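Local coordinates for octenoyl-CoA reductase/carboxylase (Streptomyces sp., PDB 4A0S), which catalyses the NADPH-dependent reductive carboxylation of 2-octenoyl-CoA, supplying an unusual extender unit for cinnabaramide polyketide biosynthesis, at residues A326-T331 and W351-K356; G221-I226 and E306-F311; P20-Y25 and A174-V179. All blocks are in the same frame, centred on the assembly; numbering follows the deposited sequence.

Interaction 1 (A326-T331 and W351-K356). With CO8 (octanoyl-coenzyme A), chain L.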
loop_
_atom_site.group_PDB
_atom_site.type_symbol
_atom_site.label_atom_id
_atom_site.label_comp_id
_atom_site.label_asym_id
_atom_site.label_seq_id
_atom_site.Cartn_x
_atom_site.Cartn_y
_atom_site.Cartn_z
ATOM N N ALA A 326 3.319 15.027 -14.825
ATOM C CA ALA A 326 3.626 13.811 -14.095
ATOM C C ALA A 326 3.704 12.624 -15.049
ATOM O O ALA A 326 2.912 12.524 -15.969
ATOM C CB ALA A 326 2.606 13.580 -13.005
ATOM N N ARG A 327 4.689 11.750 -14.851
ATOM C CA ARG A 327 4.774 10.515 -15.630
ATOM C C ARG A 327 3.477 9.725 -15.576
ATOM O O ARG A 327 2.639 9.947 -14.703
ATOM C CB ARG A 327 5.901 9.623 -15.114
ATOM C CG ARG A 327 5.601 8.948 -13.767
ATOM C CD ARG A 327 6.507 7.756 -13.624
ATOM N NE ARG A 327 6.564 7.235 -12.265
ATOM C CZ ARG A 327 5.746 6.317 -11.759
ATOM N NH1 ARG A 327 4.737 5.812 -12.464
ATOM N NH2 ARG A 327 5.939 5.907 -10.517
ATOM N N ARG A 328 3.322 8.801 -16.526
ATOM C CA ARG A 328 2.308 7.771 -16.448
ATOM C C ARG A 328 2.430 7.127 -15.100
ATOM O O ARG A 328 3.528 6.711 -14.706
ATOM C CB ARG A 328 2.592 6.674 -17.458
ATOM C CG ARG A 328 1.878 6.783 -18.734
ATOM C CD ARG A 328 2.176 5.551 -19.586
ATOM N NE ARG A 328 1.230 4.448 -19.391
ATOM C CZ ARG A 328 0.014 4.389 -19.934
ATOM N NH1 ARG A 328 -0.435 5.402 -20.678
ATOM N NH2 ARG A 328 -0.756 3.328 -19.728
ATOM N N GLY A 329 1.314 7.032 -14.395
ATOM C CA GLY A 329 1.316 6.415 -13.085
ATOM C C GLY A 329 1.866 7.311 -12.012
ATOM O O GLY A 329 2.005 6.881 -10.885
ATOM N N GLY A 330 2.183 8.554 -12.374
ATOM C CA GLY A 330 2.737 9.525 -11.443
ATOM C C GLY A 330 1.709 10.060 -10.464
ATOM O O GLY A 330 0.518 9.802 -10.583
ATOM N N THR A 331 2.192 10.822 -9.500
ATOM C CA THR A 331 1.356 11.360 -8.445
ATOM C C THR A 331 1.576 12.853 -8.344
ATOM O O THR A 331 2.702 13.314 -8.244
ATOM C CB THR A 331 1.694 10.698 -7.107
ATOM O OG1 THR A 331 1.437 9.290 -7.205
ATOM C CG2 THR A 331 0.841 11.292 -5.975
ATOM N N TRP A 351 -6.633 9.991 -16.059
ATOM C CA TRP A 351 -7.079 8.602 -16.143
ATOM C C TRP A 351 -6.339 7.816 -17.219
ATOM O O TRP A 351 -5.960 6.672 -16.997
ATOM C CB TRP A 351 -8.592 8.498 -16.324
ATOM C CG TRP A 351 -9.042 8.247 -17.740
ATOM C CD1 TRP A 351 -8.898 7.085 -18.464
ATOM C CD2 TRP A 351 -9.714 9.166 -18.597
ATOM N NE1 TRP A 351 -9.424 7.240 -19.719
ATOM C CE2 TRP A 351 -9.942 8.502 -19.826
ATOM C CE3 TRP A 351 -10.162 10.485 -18.446
ATOM C CZ2 TRP A 351 -10.589 9.118 -20.896
ATOM C CZ3 TRP A 351 -10.813 11.088 -19.510
ATOM C CH2 TRP A 351 -11.013 10.408 -20.721
ATOM N N MET A 352 -6.116 8.430 -18.378
ATOM C CA MET A 352 -5.479 7.701 -19.476
ATOM C C MET A 352 -4.069 7.273 -19.107
ATOM O O MET A 352 -3.586 6.234 -19.539
ATOM C CB MET A 352 -5.425 8.552 -20.737
ATOM C CG MET A 352 -6.725 8.636 -21.479
ATOM S SD MET A 352 -7.106 7.074 -22.313
ATOM C CE MET A 352 -5.890 7.009 -23.639
ATOM N N LYS A 353 -3.411 8.086 -18.309
ATOM C CA LYS A 353 -2.052 7.779 -17.916
ATOM C C LYS A 353 -1.993 7.284 -16.476
ATOM O O LYS A 353 -0.920 7.133 -15.901
ATOM C CB LYS A 353 -1.158 8.975 -18.225
ATOM C CG LYS A 353 -0.846 8.994 -19.727
ATOM C CD LYS A 353 -0.656 10.378 -20.293
ATOM C CE LYS A 353 -0.486 10.307 -21.800
ATOM N NZ LYS A 353 -0.831 11.608 -22.432
ATOM N N LEU A 354 -3.175 6.992 -15.932
ATOM C CA LEU A 354 -3.333 6.377 -14.610
ATOM C C LEU A 354 -2.534 7.119 -13.555
ATOM O O LEU A 354 -1.844 6.510 -12.731
ATOM C CB LEU A 354 -2.934 4.897 -14.637
ATOM C CG LEU A 354 -3.695 4.044 -15.642
ATOM C CD1 LEU A 354 -2.908 3.920 -16.952
ATOM C CD2 LEU A 354 -3.993 2.675 -15.058
ATOM N N LYS A 355 -2.618 8.437 -13.602
ATOM C CA LYS A 355 -1.977 9.288 -12.608
ATOM C C LYS A 355 -2.872 9.431 -11.376
ATOM O O LYS A 355 -4.072 9.169 -11.432
ATOM C CB LYS A 355 -1.686 10.661 -13.202
ATOM C CG LYS A 355 -0.960 10.584 -14.537
ATOM C CD LYS A 355 -0.469 11.946 -14.967
ATOM C CE LYS A 355 0.052 11.911 -16.404
ATOM N NZ LYS A 355 0.564 13.262 -16.789
ATOM N N LYS A 356 -2.277 9.866 -10.276
ATOM C CA LYS A 356 -3.012 10.082 -9.050
ATOM C C LYS A 356 -2.801 11.505 -8.593
ATOM O O LYS A 356 -1.726 12.075 -8.762
ATOM C CB LYS A 356 -2.501 9.168 -7.942
ATOM C CG LYS A 356 -2.600 7.698 -8.216
ATOM C CD LYS A 356 -2.337 6.907 -6.921
ATOM C CE LYS A 356 -0.840 6.633 -6.669
ATOM N NZ LYS A 356 -0.188 7.654 -5.767
HETATM N N1A CO8 L . -7.249 14.969 -37.239
HETATM C C2A CO8 L . -6.016 14.474 -37.304
HETATM N N3A CO8 L . -5.187 14.534 -36.265
HETATM C C4A CO8 L . -5.578 15.107 -35.109
HETATM C C5A CO8 L . -6.861 15.636 -35.009
HETATM C C6A CO8 L . -7.705 15.556 -36.116
HETATM N N6A CO8 L . -8.944 16.044 -36.067
HETATM N N7A CO8 L . -6.996 16.135 -33.782
HETATM C C8A CO8 L . -5.848 15.932 -33.135
HETATM N N9A CO8 L . -4.974 15.311 -33.940
HETATM C C1B CO8 L . -3.572 14.889 -33.576
HETATM C C2B CO8 L . -2.543 16.016 -33.400
HETATM O O2B CO8 L . -1.288 15.607 -33.968
HETATM C C3B CO8 L . -2.427 16.158 -31.880
HETATM O O3B CO8 L . -1.100 16.535 -31.500
HETATM P P3B CO8 L . -0.826 17.937 -30.740
HETATM O O7A CO8 L . -1.470 19.067 -31.710
HETATM O O8A CO8 L . -1.734 17.907 -29.399
HETATM O O9A CO8 L . 0.618 18.128 -30.464
HETATM C C4B CO8 L . -2.660 14.738 -31.397
HETATM O O4B CO8 L . -3.690 14.219 -32.275
HETATM C C5B CO8 L . -3.082 14.752 -29.908
HETATM O O5B CO8 L . -3.081 13.423 -29.330
HETATM P P1A CO8 L . -1.706 12.688 -28.814
HETATM O O1A CO8 L . -2.195 11.326 -28.063
HETATM O O2A CO8 L . -0.744 12.421 -29.918
HETATM O O3A CO8 L . -1.009 13.650 -27.680
HETATM P P2A CO8 L . -1.011 13.347 -26.070
HETATM O O4A CO8 L . -0.602 14.760 -25.415
HETATM O O5A CO8 L . -0.137 12.224 -25.601
HETATM O O6A CO8 L . -2.556 13.136 -25.643
HETATM C CBP CO8 L . -4.467 12.029 -24.620
HETATM C CCP CO8 L . -2.941 12.128 -24.696
HETATM C CDP CO8 L . -4.994 13.380 -24.113
HETATM C CEP CO8 L . -4.813 10.911 -23.624
HETATM C CAP CO8 L . -5.004 11.723 -26.050
HETATM O OAP CO8 L . -4.301 10.599 -26.616
HETATM C C9P CO8 L . -6.497 11.384 -26.049
HETATM O O9P CO8 L . -7.361 12.249 -25.858
HETATM N N8P CO8 L . -6.730 10.088 -26.258
HETATM C C7P CO8 L . -8.063 9.496 -26.251
HETATM C C6P CO8 L . -8.558 9.468 -24.801
HETATM C C5P CO8 L . -10.081 9.548 -24.805
HETATM O O5P CO8 L . -10.662 10.635 -24.848
HETATM N N4P CO8 L . -10.708 8.373 -24.806
HETATM C C3P CO8 L . -9.997 7.086 -24.766
HETATM C C2P CO8 L . -11.012 6.002 -24.454
HETATM S S1P CO8 L . -11.403 5.881 -22.660
HETATM C "C1'" CO8 L . -12.143 4.333 -22.777
HETATM O "O1'" CO8 L . -13.317 4.257 -23.156
HETATM C "C2'" CO8 L . -11.356 3.218 -22.498
HETATM C "C3'" CO8 L . -11.863 1.924 -22.567
HETATM C "C4'" CO8 L . -11.108 0.791 -22.234
HETATM C "C5'" CO8 L . -9.623 1.028 -21.939
HETATM C "C6'" CO8 L . -8.870 -0.314 -21.883
HETATM C "C7'" CO8 L . -7.383 -0.003 -21.919
HETATM C "C8'" CO8 L . -6.586 -1.286 -21.761
HETATM O O HOH W 1 -2.855 5.615 -22.094
#
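Backbone bonds from G329 N to K353 O (2.7 Å) and from K356 N to G330 O (2.8 Å) lay the type II turn R327-G330 against the end of helix 347-352, and a parallel bridge of T331 with K356 continues the pairing into the Rossmann sheet. The helix stops in a Schellman motif with L354 at positive phi. G329, also at positive phi (77°), occupies the turn position to which glycine is suited.

Lysines do much of the joining. K355 runs out fully extended beyond CG, passing R327 O, and its NZ donates 2.6 Å to a lone pair of A326 O, in the carbonyl plane. Because NZ also bonds V323 O, this one ammonium serves two carbonyls at the C-terminal end of helix 316-325. K356 instead folds at chi3 and chi4 (-86° and 95°), which carries NZ back to T331 OG1.

R328 crosses K353 at about a right angle, R328 CG lying 3.6 Å from K353 CG, and K353 CA sits over one face of the guanidinium. The guanidinium of R328 is held largely by M156 O, L157 O and Q161 of the second subunit, which makes this turn part of the subunit interface. In the guanidinium plane a water lies 2.8 Å from R328 NH1 and bridges to M352 O.

Residues 351-353 also border the octanoyl-CoA pocket. M352 packs on the pantetheine carbons, K353 NZ makes a weak 3.3 Å bond to phosphate oxygen O5A, and the W351 ring presents its edge to the thioester sulfur, CZ2 lying 3.8 Å from S1P.

Interaction 2 (G221-I226 and E306-F311)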
loop_
_atom_site.group_PDB
_atom_site.type_symbol
_atom_site.label_atom_id
_atom_site.label_comp_id
_atom_site.label_asym_id
_atom_site.label_seq_id
_atom_site.Cartn_x
_atom_site.Cartn_y
_atom_site.Cartn_z
ATOM N N GLY A 221 15.568 7.585 -6.505
ATOM C CA GLY A 221 15.488 7.529 -7.948
ATOM C C GLY A 221 14.304 8.282 -8.519
ATOM O O GLY A 221 14.286 8.614 -9.703
ATOM N N ASP A 222 13.318 8.563 -7.674
ATOM C CA ASP A 222 12.155 9.308 -8.097
ATOM C C ASP A 222 12.570 10.717 -8.432
ATOM O O ASP A 222 13.381 11.307 -7.733
ATOM C CB ASP A 222 11.112 9.358 -6.985
ATOM C CG ASP A 222 10.192 8.156 -7.005
ATOM O OD1 ASP A 222 10.279 7.341 -7.967
ATOM O OD2 ASP A 222 9.375 8.053 -6.075
ATOM N N ILE A 223 12.002 11.238 -9.510
ATOM C CA ILE A 223 12.182 12.623 -9.892
ATOM C C ILE A 223 10.970 13.362 -9.376
ATOM O O ILE A 223 9.843 12.953 -9.618
ATOM C CB ILE A 223 12.310 12.755 -11.409
ATOM C CG1 ILE A 223 13.616 12.098 -11.851
ATOM C CG2 ILE A 223 12.273 14.222 -11.812
ATOM C CD1 ILE A 223 13.607 11.594 -13.257
ATOM N N VAL A 224 11.197 14.423 -8.624
ATOM C CA VAL A 224 10.099 15.110 -7.987
ATOM C C VAL A 224 10.141 16.551 -8.417
ATOM O O VAL A 224 11.097 17.273 -8.122
ATOM C CB VAL A 224 10.175 15.040 -6.450
ATOM C CG1 VAL A 224 8.984 15.736 -5.836
ATOM C CG2 VAL A 224 10.239 13.578 -5.970
ATOM N N LEU A 225 9.096 16.964 -9.114
ATOM C CA LEU A 225 8.988 18.333 -9.539
ATOM C C LEU A 225 8.393 19.106 -8.395
ATOM O O LEU A 225 7.326 18.765 -7.890
ATOM C CB LEU A 225 8.090 18.441 -10.753
ATOM C CG LEU A 225 7.974 19.835 -11.360
ATOM C CD1 LEU A 225 9.284 20.220 -12.028
ATOM C CD2 LEU A 225 6.844 19.850 -12.352
ATOM N N ILE A 226 9.090 20.140 -7.963
ATOM C CA ILE A 226 8.658 20.861 -6.795
ATOM C C ILE A 226 8.295 22.269 -7.223
ATOM O O ILE A 226 9.163 23.054 -7.585
ATOM C CB ILE A 226 9.759 20.896 -5.724
ATOM C CG1 ILE A 226 10.169 19.462 -5.362
ATOM C CG2 ILE A 226 9.274 21.679 -4.486
ATOM C CD1 ILE A 226 11.478 19.347 -4.686
ATOM N N GLU A 306 10.135 12.304 -17.060
ATOM C CA GLU A 306 9.023 13.031 -16.471
ATOM C C GLU A 306 9.019 12.860 -14.962
ATOM O O GLU A 306 9.456 11.834 -14.442
ATOM C CB GLU A 306 7.697 12.544 -17.031
ATOM C CG GLU A 306 7.485 12.895 -18.489
ATOM C CD GLU A 306 6.386 12.042 -19.111
ATOM O OE1 GLU A 306 6.482 10.787 -19.056
ATOM O OE2 GLU A 306 5.422 12.623 -19.634
ATOM N N PRO A 307 8.535 13.875 -14.244
ATOM C CA PRO A 307 8.543 13.696 -12.807
ATOM C C PRO A 307 7.654 12.535 -12.373
ATOM O O PRO A 307 6.628 12.279 -12.980
ATOM C CB PRO A 307 7.997 15.025 -12.287
ATOM C CG PRO A 307 7.270 15.616 -13.405
ATOM C CD PRO A 307 8.027 15.196 -14.632
ATOM N N ASP A 308 8.087 11.838 -11.338
ATOM C CA ASP A 308 7.348 10.734 -10.759
ATOM C C ASP A 308 6.332 11.301 -9.798
ATOM O O ASP A 308 5.230 10.780 -9.658
ATOM C CB ASP A 308 8.336 9.844 -10.023
ATOM C CG ASP A 308 9.301 9.187 -10.980
ATOM O OD1 ASP A 308 8.811 8.407 -11.816
ATOM O OD2 ASP A 308 10.515 9.493 -10.945
ATOM N N ILE A 309 6.731 12.377 -9.129
ATOM C CA ILE A 309 5.863 13.051 -8.176
ATOM C C ILE A 309 5.952 14.528 -8.476
ATOM O O ILE A 309 7.047 15.063 -8.658
ATOM C CB ILE A 309 6.297 12.807 -6.718
ATOM C CG1 ILE A 309 6.230 11.320 -6.355
ATOM C CG2 ILE A 309 5.428 13.617 -5.727
ATOM C CD1 ILE A 309 7.091 10.991 -5.147
ATOM N N VAL A 310 4.796 15.172 -8.529
ATOM C CA VAL A 310 4.746 16.603 -8.627
ATOM C C VAL A 310 4.250 17.091 -7.287
ATOM O O VAL A 310 3.192 16.689 -6.805
ATOM C CB VAL A 310 3.806 17.079 -9.730
ATOM C CG1 VAL A 310 3.809 18.583 -9.794
ATOM C CG2 VAL A 310 4.214 16.455 -11.054
ATOM N N PHE A 311 5.035 17.978 -6.710
ATOM C CA PHE A 311 4.784 18.521 -5.395
ATOM C C PHE A 311 4.047 19.833 -5.609
ATOM O O PHE A 311 4.628 20.837 -6.026
ATOM C CB PHE A 311 6.121 18.723 -4.693
ATOM C CG PHE A 311 6.010 19.166 -3.266
ATOM C CD1 PHE A 311 5.974 20.517 -2.948
ATOM C CD2 PHE A 311 5.976 18.234 -2.243
ATOM C CE1 PHE A 311 5.879 20.936 -1.617
ATOM C CE2 PHE A 311 5.902 18.634 -0.915
ATOM C CZ PHE A 311 5.840 19.996 -0.605
#
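With CG anti to its carbonyl carbon (chi1 -66°), D308 turns its carboxylate across to I223, whose N-H meets OD2 at 2.7 Å and nearly straight (173°), on the anti lone pair. A short acid suits this place, since it supplies an acceptor just ahead of the regular strand pairing. In return I223 O receives two N-H groups, D308 N at 2.7 Å and I309 N at 3.2 Å. D222 OD1 approaches D308 OD2 to 3.7 Å; K219 at D222, and R305 and R327 at D308, should offset that repulsion.

Beyond this point the strands run parallel, 22° apart, as in a Rossmann fold. L225 N bonds I309 O, and L225 O takes F311 N at 2.7 Å. Beta-branched side chains such as V224 and I309 suit these extended backbones: the two lie side by side on one face, where I226 CG2 also reaches F311 CD1 (3.8 Å). On the other, L225 CB meets P307 CB at 3.7 Å and L225 lies alongside V310.

Helix 316-325 covers the L225, P307 and V310 face, helix 200-210 packs on V224, I309 and F311, and strand 247-252 pairs with the far edge of 223-226.

Interaction 3 (P20-Y25 and A174-V179)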
loop_
_atom_site.group_PDB
_atom_site.type_symbol
_atom_site.label_atom_id
_atom_site.label_comp_id
_atom_site.label_asym_id
_atom_site.label_seq_id
_atom_site.Cartn_x
_atom_site.Cartn_y
_atom_site.Cartn_z
ATOM N N PRO A 20 4.531 31.345 38.867
ATOM C CA PRO A 20 3.118 31.344 38.481
ATOM C C PRO A 20 2.901 31.570 36.987
ATOM O O PRO A 20 3.711 32.237 36.324
ATOM C CB PRO A 20 2.514 32.501 39.300
ATOM C CG PRO A 20 3.667 33.334 39.726
ATOM C CD PRO A 20 4.842 32.405 39.843
ATOM N N VAL A 21 1.813 31.004 36.468
ATOM C CA VAL A 21 1.382 31.295 35.109
ATOM C C VAL A 21 0.785 32.691 35.104
ATOM O O VAL A 21 -0.046 33.000 35.958
ATOM C CB VAL A 21 0.324 30.284 34.580
ATOM C CG1 VAL A 21 0.141 30.460 33.078
ATOM C CG2 VAL A 21 0.720 28.855 34.895
ATOM N N PRO A 22 1.226 33.543 34.161
ATOM C CA PRO A 22 0.653 34.874 34.002
ATOM C C PRO A 22 -0.809 34.804 33.581
ATOM O O PRO A 22 -1.201 33.890 32.862
ATOM C CB PRO A 22 1.463 35.481 32.854
ATOM C CG PRO A 22 2.634 34.623 32.677
ATOM C CD PRO A 22 2.320 33.285 33.210
ATOM N N ASP A 23 -1.591 35.779 34.030
ATOM C CA ASP A 23 -3.006 35.902 33.688
ATOM C C ASP A 23 -3.187 36.210 32.219
ATOM O O ASP A 23 -4.236 35.923 31.636
ATOM C CB ASP A 23 -3.623 37.056 34.480
ATOM C CG ASP A 23 -3.828 36.713 35.931
ATOM O OD1 ASP A 23 -3.704 35.514 36.271
ATOM O OD2 ASP A 23 -4.122 37.632 36.726
ATOM N N THR A 24 -2.189 36.865 31.646
ATOM C CA THR A 24 -2.243 37.265 30.245
ATOM C C THR A 24 -0.897 37.006 29.611
ATOM O O THR A 24 0.100 36.789 30.292
ATOM C CB THR A 24 -2.579 38.773 30.064
ATOM O OG1 THR A 24 -1.468 39.564 30.484
ATOM C CG2 THR A 24 -3.824 39.180 30.865
ATOM N N TYR A 25 -0.862 37.026 28.290
ATOM C CA TYR A 25 0.409 36.952 27.619
ATOM C C TYR A 25 0.374 37.719 26.329
ATOM O O TYR A 25 -0.698 37.963 25.776
ATOM C CB TYR A 25 0.839 35.500 27.405
ATOM C CG TYR A 25 -0.049 34.700 26.501
ATOM C CD1 TYR A 25 -1.124 34.005 27.019
ATOM C CD2 TYR A 25 0.199 34.622 25.130
ATOM C CE1 TYR A 25 -1.938 33.251 26.222
ATOM C CE2 TYR A 25 -0.629 33.863 24.299
ATOM C CZ TYR A 25 -1.695 33.187 24.859
ATOM O OH TYR A 25 -2.533 32.425 24.088
ATOM N N ALA A 174 3.298 33.963 19.921
ATOM C CA ALA A 174 2.955 34.540 21.205
ATOM C C ALA A 174 4.025 34.061 22.141
ATOM O O ALA A 174 4.842 33.228 21.765
ATOM C CB ALA A 174 1.599 34.016 21.667
ATOM N N GLU A 175 4.000 34.553 23.366
ATOM C CA GLU A 175 4.986 34.153 24.344
ATOM C C GLU A 175 4.625 32.794 24.921
ATOM O O GLU A 175 5.489 32.086 25.408
ATOM C CB GLU A 175 5.098 35.205 25.434
ATOM C CG GLU A 175 5.665 36.529 24.909
ATOM C CD GLU A 175 6.330 37.353 25.998
ATOM O OE1 GLU A 175 5.811 37.394 27.122
ATOM O OE2 GLU A 175 7.390 37.953 25.733
ATOM N N TYR A 176 3.354 32.431 24.842
ATOM C CA TYR A 176 2.927 31.106 25.259
ATOM C C TYR A 176 2.028 30.548 24.220
ATOM O O TYR A 176 1.351 31.289 23.510
ATOM C CB TYR A 176 2.165 31.146 26.589
ATOM C CG TYR A 176 3.025 31.594 27.725
ATOM C CD1 TYR A 176 3.122 32.946 28.036
ATOM C CD2 TYR A 176 3.745 30.680 28.496
ATOM C CE1 TYR A 176 3.903 33.387 29.066
ATOM C CE2 TYR A 176 4.558 31.119 29.537
ATOM C CZ TYR A 176 4.619 32.490 29.808
ATOM O OH TYR A 176 5.401 33.003 30.815
ATOM N N GLY A 177 1.990 29.224 24.164
ATOM C CA GLY A 177 1.126 28.508 23.241
ATOM C C GLY A 177 0.467 27.428 24.070
ATOM O O GLY A 177 1.062 26.917 25.028
ATOM N N VAL A 178 -0.774 27.112 23.725
ATOM C CA VAL A 178 -1.478 25.996 24.345
ATOM C C VAL A 178 -1.612 24.925 23.272
ATOM O O VAL A 178 -2.108 25.170 22.165
ATOM C CB VAL A 178 -2.855 26.401 24.899
ATOM C CG1 VAL A 178 -3.648 25.163 25.347
ATOM C CG2 VAL A 178 -2.686 27.378 26.061
ATOM N N VAL A 179 -1.122 23.738 23.597
ATOM C CA VAL A 179 -1.083 22.683 22.610
ATOM C C VAL A 179 -1.567 21.401 23.225
ATOM O O VAL A 179 -1.447 21.204 24.422
ATOM C CB VAL A 179 0.347 22.479 22.061
ATOM C CG1 VAL A 179 0.947 23.810 21.641
ATOM C CG2 VAL A 179 1.275 21.812 23.099
#
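The carbonyl oxygen of Y176 lies above the Y25 ring near its rim, over Y25 CE2 at 3.3 Å and 3.8 Å from Y25 CZ, on the face that Y176 CB also covers, so a backbone oxygen sits against aromatic carbons in a contact that is otherwise mainly apolar. The two tyrosines belong to different sheets of the catalytic, GroES-like half of this medium-chain dehydrogenase/reductase fold. Y25 lies at the start of strand 24-31 in a small antiparallel sheet, and Y176 opens strand 176-180 of the larger mixed sheet.

Y25 holds its ring in the crowded position between backbone N and carbonyl carbon (chi1 64°), which swings the flat group over Y176. Y176 CB then stands almost on the ring normal, 12° off it and 4.2 Å from the Y25 centroid, a CH-pi contact over the face. The rings themselves form an offset edge-to-face pair, with planes at 73° and the edge of Y176 turned toward the face of Y25. The closest side-chain atoms of the pair are Y25 CB and Y176 CD1, at 3.5 Å, with CB arriving near the plane of the Y176 ring. Y25 suits this junction because its face takes Y176 while its rim takes A174; Y176 offers its edge.

Smaller residues fill in around the pair. A174, with just a methyl group, fits at the edge of the Y25 ring, its CB 3.5 Å from CE2. The rigid ring of P22 crosses Y176 at about a right angle near the hydroxyl end. Helix 2-8 adds L3 and S4 to the surroundings of Y176, strands 64-73 and 117-124 add L66 and V122, and a backbone hydrogen bond between E175 and L26 further joins the two sheets. At the outer end of the Y176 ring, P22 CG lies 3.7 Å from Y176 OH.

From the N terminus, interaction 3 comes first: it closes a loop of 148 residues by bringing strand 24-31 to strand 176-180 in the GroES-like half. Interaction 2 then closes 79 residues, mostly helical, between neighbouring strands of the Rossmann sheet, and interaction 1 closes a short loop of 19 between the last two strands of that sheet. The three follow one another in series, neither nesting nor crossing. Interactions 1 and 2 touch: the R327 guanidinium makes a salt bridge to D308, the backbones of R327 and P307 are probably hydrogen-bonded, and T331 packs on I309, so together they tie consecutive strands. Interaction 3 lies across the chain's centre, about 43 Å from interaction 2, centre to centre.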